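Diaminopimelate decarboxylase (Psychromonas ingrahamii, PDB 4XG1) probably catalyses the pyridoxal-phosphate-dependent decarboxylation of meso-diaminopimelate to L-lysine, the final step of this route of lysine biosynthesis. Local coordinates at residues 148-153 with 170-175; 99-104 with 122-127. One frame throughout, in Å; residues are numbered along the deposited sequence.

Contact 1 of 2, residues 148-153 with 170-175; sequences SIRINP and NKFGIE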
loop_
_atom_site.group_PDB
_atom_site.type_symbol
_atom_site.label_atom_id
_atom_site.label_comp_id
_atom_site.label_asym_id
_atom_site.label_seq_id
_atom_site.Cartn_x
_atom_site.Cartn_y
_atom_site.Cartn_z
ATOM N N SER B 148 -28.220 -6.652 7.407
ATOM C CA SER B 148 -27.859 -7.064 8.744
ATOM C C SER B 148 -27.205 -5.888 9.417
ATOM O O SER B 148 -26.849 -4.896 8.780
ATOM C CB SER B 148 -26.886 -8.209 8.778
ATOM O OG SER B 148 -27.229 -9.216 7.859
ATOM N N ILE B 149 -27.039 -6.004 10.724
ATOM C CA ILE B 149 -26.261 -5.052 11.452
ATOM C C ILE B 149 -25.032 -5.779 11.876
ATOM O O ILE B 149 -25.102 -6.916 12.336
ATOM C CB ILE B 149 -26.972 -4.541 12.694
ATOM C CG1 ILE B 149 -28.403 -4.064 12.362
ATOM C CG2 ILE B 149 -26.178 -3.395 13.343
ATOM C CD1 ILE B 149 -28.454 -2.745 11.644
ATOM N N ARG B 150 -23.892 -5.137 11.679
ATOM C CA ARG B 150 -22.637 -5.641 12.230
ATOM C C ARG B 150 -22.590 -5.288 13.735
ATOM O O ARG B 150 -22.574 -4.100 14.121
ATOM C CB ARG B 150 -21.426 -5.048 11.522
ATOM C CG ARG B 150 -20.118 -5.699 11.950
ATOM C CD ARG B 150 -18.921 -5.036 11.281
ATOM N NE ARG B 150 -17.685 -5.612 11.744
ATOM C CZ ARG B 150 -16.497 -5.353 11.238
ATOM N NH1 ARG B 150 -16.366 -4.555 10.208
ATOM N NH2 ARG B 150 -15.437 -5.921 11.773
ATOM N N ILE B 151 -22.553 -6.335 14.545
ATOM C CA ILE B 151 -22.648 -6.227 15.953
ATOM C C ILE B 151 -21.332 -6.593 16.579
ATOM O O ILE B 151 -20.627 -7.485 16.119
ATOM C CB ILE B 151 -23.701 -7.217 16.501
ATOM C CG1 ILE B 151 -25.079 -6.853 15.992
ATOM C CG2 ILE B 151 -23.692 -7.262 18.032
ATOM C CD1 ILE B 151 -25.474 -5.432 16.308
ATOM N N ASN B 152 -20.989 -5.827 17.599
ATOM C CA ASN B 152 -19.833 -6.079 18.400
ATOM C C ASN B 152 -20.275 -6.712 19.699
ATOM O O ASN B 152 -20.671 -6.012 20.646
ATOM C CB ASN B 152 -19.063 -4.774 18.662
ATOM C CG ASN B 152 -18.713 -4.038 17.383
ATOM O OD1 ASN B 152 -18.697 -4.621 16.320
ATOM N ND2 ASN B 152 -18.422 -2.748 17.497
ATOM N N PRO B 153 -20.151 -8.042 19.772
ATOM C CA PRO B 153 -20.426 -8.668 21.045
ATOM C C PRO B 153 -19.500 -8.258 22.172
ATOM O O PRO B 153 -18.377 -7.803 21.960
ATOM C CB PRO B 153 -20.276 -10.151 20.759
ATOM C CG PRO B 153 -19.698 -10.282 19.385
ATOM C CD PRO B 153 -19.380 -8.923 18.865
ATOM N N ASN B 170 -12.525 0.522 18.050
ATOM C CA ASN B 170 -12.272 0.652 16.646
ATOM C C ASN B 170 -13.515 1.093 15.901
ATOM O O ASN B 170 -14.624 1.025 16.415
ATOM C CB ASN B 170 -11.670 -0.646 16.127
ATOM C CG ASN B 170 -12.700 -1.763 15.929
ATOM O OD1 ASN B 170 -13.926 -1.541 15.836
ATOM N ND2 ASN B 170 -12.199 -3.001 15.935
ATOM N N LYS B 171 -13.307 1.558 14.692
ATOM C CA LYS B 171 -14.358 2.124 13.889
ATOM C C LYS B 171 -15.549 1.201 13.491
ATOM O O LYS B 171 -16.574 1.689 13.052
ATOM C CB LYS B 171 -13.746 2.748 12.621
ATOM C CG LYS B 171 -13.189 1.781 11.609
ATOM C CD LYS B 171 -12.568 2.529 10.445
ATOM C CE LYS B 171 -11.853 1.596 9.478
ATOM N NZ LYS B 171 -11.303 2.320 8.310
ATOM N N PHE B 172 -15.402 -0.109 13.654
ATOM C CA PHE B 172 -16.386 -1.079 13.168
ATOM C C PHE B 172 -17.557 -1.375 14.113
ATOM O O PHE B 172 -17.407 -1.483 15.321
ATOM C CB PHE B 172 -15.700 -2.406 12.812
ATOM C CG PHE B 172 -14.576 -2.241 11.860
ATOM C CD1 PHE B 172 -14.805 -1.749 10.586
ATOM C CD2 PHE B 172 -13.272 -2.494 12.246
ATOM C CE1 PHE B 172 -13.760 -1.553 9.702
ATOM C CE2 PHE B 172 -12.221 -2.282 11.375
ATOM C CZ PHE B 172 -12.462 -1.789 10.096
ATOM N N GLY B 173 -18.723 -1.514 13.518
ATOM C CA GLY B 173 -19.845 -2.179 14.162
ATOM C C GLY B 173 -20.638 -1.359 15.116
ATOM O O GLY B 173 -20.315 -0.224 15.391
ATOM N N ILE B 174 -21.710 -1.963 15.592
ATOM C CA ILE B 174 -22.551 -1.383 16.620
ATOM C C ILE B 174 -22.367 -2.231 17.855
ATOM O O ILE B 174 -22.387 -3.477 17.808
ATOM C CB ILE B 174 -24.012 -1.430 16.221
ATOM C CG1 ILE B 174 -24.240 -0.724 14.872
ATOM C CG2 ILE B 174 -24.889 -0.832 17.322
ATOM C CD1 ILE B 174 -24.026 0.760 14.905
ATOM N N GLU B 175 -22.146 -1.560 18.965
ATOM C CA GLU B 175 -21.985 -2.260 20.228
ATOM C C GLU B 175 -23.307 -2.948 20.608
ATOM O O GLU B 175 -24.389 -2.409 20.436
ATOM C CB GLU B 175 -21.401 -1.334 21.306
ATOM C CG GLU B 175 -22.293 -0.191 21.710
ATOM C CD GLU B 175 -21.779 0.520 22.949
ATOM O OE1 GLU B 175 -20.576 0.407 23.243
ATOM O OE2 GLU B 175 -22.595 1.174 23.639
#
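A beta-alpha-beta unit at the rim of the TIM barrel brings Arg150 to Ile174 and Asn152 to Phe172: barrel strand 145-152, helix 161-169, then the short strand 174-175, paired parallel beside it. Two backbone bonds zip the strands together, Ile174 N to Arg150 O and Asn152 N to Ile174 O, each 2.7 Å. On the face turned to helix 179-188, Ile149 CG2 touches Ile174 CG1 at 3.6 Å, and both isoleucines pack on Val182. Arg150 goes the other way. With CG anti to the backbone N (chi1 -172°) and the chain extended to NE, it lays its guanidinium over the start of the Phe172 side chain: Phe172 CB sits 3.4 Å above the guanidinium plane, turned only 19° from the ring. A salt bridge from NH1 to Glu126 and a bond from NH2 to the carbonyl of His200 fix that end, close to the bound cofactor adduct. Gly173 has positive phi, and a CB there would run into Asn152 OD1. The Asn152 amide turns beside this glycine and reaches across to the residue before it, its ND2 giving a nearly straight bond, 2.7 Å and 167°, to Phe172 O, which lies in the amide plane.

Contact 2 of 2, residues 99-104 with 122-127; sequences KIVFSG and CFNVES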
loop_
_atom_site.group_PDB
_atom_site.type_symbol
_atom_site.label_atom_id
_atom_site.label_comp_id
_atom_site.label_asym_id
_atom_site.label_seq_id
_atom_site.Cartn_x
_atom_site.Cartn_y
_atom_site.Cartn_z
ATOM N N LYS B 99 -25.486 -13.998 -4.132
ATOM C CA LYS B 99 -24.698 -14.582 -3.064
ATOM C C LYS B 99 -23.622 -13.630 -2.551
ATOM O O LYS B 99 -22.590 -14.057 -2.018
ATOM C CB LYS B 99 -24.056 -15.849 -3.528
ATOM C CG LYS B 99 -25.060 -16.867 -3.989
ATOM C CD LYS B 99 -24.401 -18.240 -4.137
ATOM C CE LYS B 99 -25.289 -19.176 -4.894
ATOM N NZ LYS B 99 -24.576 -20.472 -5.043
ATOM N N ILE B 100 -23.886 -12.347 -2.700
ATOM C CA ILE B 100 -22.925 -11.334 -2.314
ATOM C C ILE B 100 -23.444 -10.606 -1.095
ATOM O O ILE B 100 -24.542 -10.038 -1.135
ATOM C CB ILE B 100 -22.732 -10.281 -3.414
ATOM C CG1 ILE B 100 -21.859 -10.866 -4.514
ATOM C CG2 ILE B 100 -22.056 -9.029 -2.863
ATOM C CD1 ILE B 100 -21.619 -9.904 -5.655
ATOM N N VAL B 101 -22.628 -10.555 -0.053
ATOM C CA VAL B 101 -22.881 -9.595 1.020
ATOM C C VAL B 101 -21.841 -8.492 0.972
ATOM O O VAL B 101 -20.707 -8.715 0.587
ATOM C CB VAL B 101 -22.969 -10.278 2.401
ATOM C CG1 VAL B 101 -23.856 -11.520 2.290
ATOM C CG2 VAL B 101 -21.606 -10.697 2.917
ATOM N N PHE B 102 -22.264 -7.293 1.297
ATOM C CA PHE B 102 -21.477 -6.080 1.221
ATOM C C PHE B 102 -21.191 -5.490 2.615
ATOM O O PHE B 102 -22.035 -4.892 3.200
ATOM C CB PHE B 102 -22.257 -5.122 0.352
ATOM C CG PHE B 102 -21.565 -3.867 -0.053
ATOM C CD1 PHE B 102 -20.256 -3.594 0.208
ATOM C CD2 PHE B 102 -22.268 -2.964 -0.758
ATOM C CE1 PHE B 102 -19.685 -2.441 -0.200
ATOM C CE2 PHE B 102 -21.713 -1.797 -1.153
ATOM C CZ PHE B 102 -20.393 -1.532 -0.869
ATOM N N SER B 103 -19.959 -5.650 3.089
ATOM C CA SER B 103 -19.435 -5.050 4.337
ATOM C C SER B 103 -18.796 -3.680 4.078
ATOM O O SER B 103 -18.620 -3.278 2.935
ATOM C CB SER B 103 -18.400 -5.976 4.974
ATOM O OG SER B 103 -18.740 -7.362 4.846
ATOM N N GLY B 104 -18.522 -2.924 5.126
ATOM C CA GLY B 104 -17.808 -1.651 4.977
ATOM C C GLY B 104 -18.414 -0.472 5.713
ATOM O O GLY B 104 -19.598 -0.248 5.640
ATOM N N CYS B 122 -27.321 -8.998 0.851
ATOM C CA CYS B 122 -27.380 -8.312 2.150
ATOM C C CYS B 122 -26.320 -7.216 2.287
ATOM O O CYS B 122 -25.212 -7.365 1.815
ATOM C CB CYS B 122 -27.212 -9.356 3.285
ATOM S SG CYS B 122 -27.832 -8.852 4.887
ATOM N N PHE B 123 -26.685 -6.139 2.959
ATOM C CA PHE B 123 -25.775 -5.092 3.365
ATOM C C PHE B 123 -25.464 -5.279 4.842
ATOM O O PHE B 123 -26.355 -5.237 5.649
ATOM C CB PHE B 123 -26.407 -3.724 3.188
ATOM C CG PHE B 123 -26.633 -3.333 1.760
ATOM C CD1 PHE B 123 -27.749 -3.801 1.059
ATOM C CD2 PHE B 123 -25.741 -2.489 1.103
ATOM C CE1 PHE B 123 -27.965 -3.443 -0.261
ATOM C CE2 PHE B 123 -25.950 -2.121 -0.215
ATOM C CZ PHE B 123 -27.059 -2.606 -0.900
ATOM N N ASN B 124 -24.210 -5.514 5.196
ATOM C CA ASN B 124 -23.801 -5.585 6.584
ATOM C C ASN B 124 -23.521 -4.171 7.066
ATOM O O ASN B 124 -22.464 -3.616 6.784
ATOM C CB ASN B 124 -22.567 -6.464 6.717
ATOM C CG ASN B 124 -22.861 -7.922 6.427
ATOM O OD1 ASN B 124 -24.004 -8.371 6.583
ATOM N ND2 ASN B 124 -21.850 -8.679 5.984
ATOM N N VAL B 125 -24.476 -3.591 7.794
ATOM C CA VAL B 125 -24.440 -2.178 8.186
ATOM C C VAL B 125 -23.633 -1.935 9.468
ATOM O O VAL B 125 -23.720 -2.702 10.436
ATOM C CB VAL B 125 -25.868 -1.608 8.385
ATOM C CG1 VAL B 125 -25.850 -0.158 8.856
ATOM C CG2 VAL B 125 -26.657 -1.709 7.102
ATOM N N GLU B 126 -22.907 -0.818 9.471
ATOM C CA GLU B 126 -21.927 -0.486 10.513
ATOM C C GLU B 126 -22.194 0.832 11.248
ATOM O O GLU B 126 -21.533 1.139 12.206
ATOM C CB GLU B 126 -20.534 -0.388 9.865
ATOM C CG GLU B 126 -20.152 -1.667 9.121
ATOM C CD GLU B 126 -18.760 -2.197 9.448
ATOM O OE1 GLU B 126 -18.208 -1.784 10.491
ATOM O OE2 GLU B 126 -18.245 -3.038 8.656
ATOM N N SER B 127 -23.161 1.612 10.798
ATOM C CA SER B 127 -23.533 2.777 11.541
ATOM C C SER B 127 -25.002 3.084 11.356
ATOM O O SER B 127 -25.664 2.541 10.452
ATOM C CB SER B 127 -22.704 3.962 11.118
ATOM O OG SER B 127 -23.169 4.468 9.880
HETATM O O HOH W 1 -19.856 -4.383 7.376
#
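Val101 and Phe102 meet Cys122 and Phe123 in a parallel pair of strands, 100-102 and 122-125, which with helix 109-117 make up one beta-alpha-beta unit of the TIM barrel. Two main-chain hydrogen bonds hold the pair, Phe102 N to Cys122 O and Asn124 N to Phe102 O, each 3.0 Å. Cys122 O also takes a CH...O contact from Val101 CA.

The packing differs on the two faces of the sheet. On the side covered by helix 109-117, the Phe102 and Phe123 rings come together obliquely, planes 42° apart and centroids 5.9 Å apart, with Phe102 CD2 nearest Phe123 CE2 at 3.8 Å. Phe102 CG stands anti to the backbone N (chi1 -171°), which brings this ring up against Phe123; both rings pack on Ala115 of the helix. On the barrel side Val101 CG1 meets Cys122 CB at 4.1 Å. The other methyl, Val101 CG2, lies beside Asn124 ND2 at 3.7 Å, and Val101 and Asn124 both touch Glu274, a predicted cofactor-binding residue.

The polar links gather where the strands end. Ser103 lines the pocket of the cofactor adduct, its OG hydrogen-bonded to Asp80. Glu126 is held through both carboxylate oxygens, OE2 in a salt bridge with Arg150 and OE1 accepting from Gly173 N. A lysine in its place would probably leave the Arg150 guanidinium facing a second positive charge and the Gly173 amide without its acceptor. Beyond Ser103, where the two backbones draw apart, a water does the bridging: it accepts from Gly104 N at 3.0 Å and donates both to Glu126 OE2 and, at 2.8 Å, to Asn124 O.

In the fold
Reading from the N terminus, contact 2 comes first: residues 99-104 leave through helix 109-117 and return at 122-127, closing one beta-alpha-beta loop. Helix 128-140 then leads to strand 145-152, where contact 1 opens and closes its own loop through helix 161-169 to residues 170-175. The two are in series, neither nested nor crossing, with centres about 12 Å apart. They meet within the barrel sheet, because strand 122-125 borders strand 145-152: Arg150 N lies 2.7 Å from Val125 O, probably a hydrogen bond, and Ser148 OG packs against Cys122 SG. Both also reach the second subunit, whose Lys294 bonds to the carbonyls of Glu126, Lys171 and Gly173.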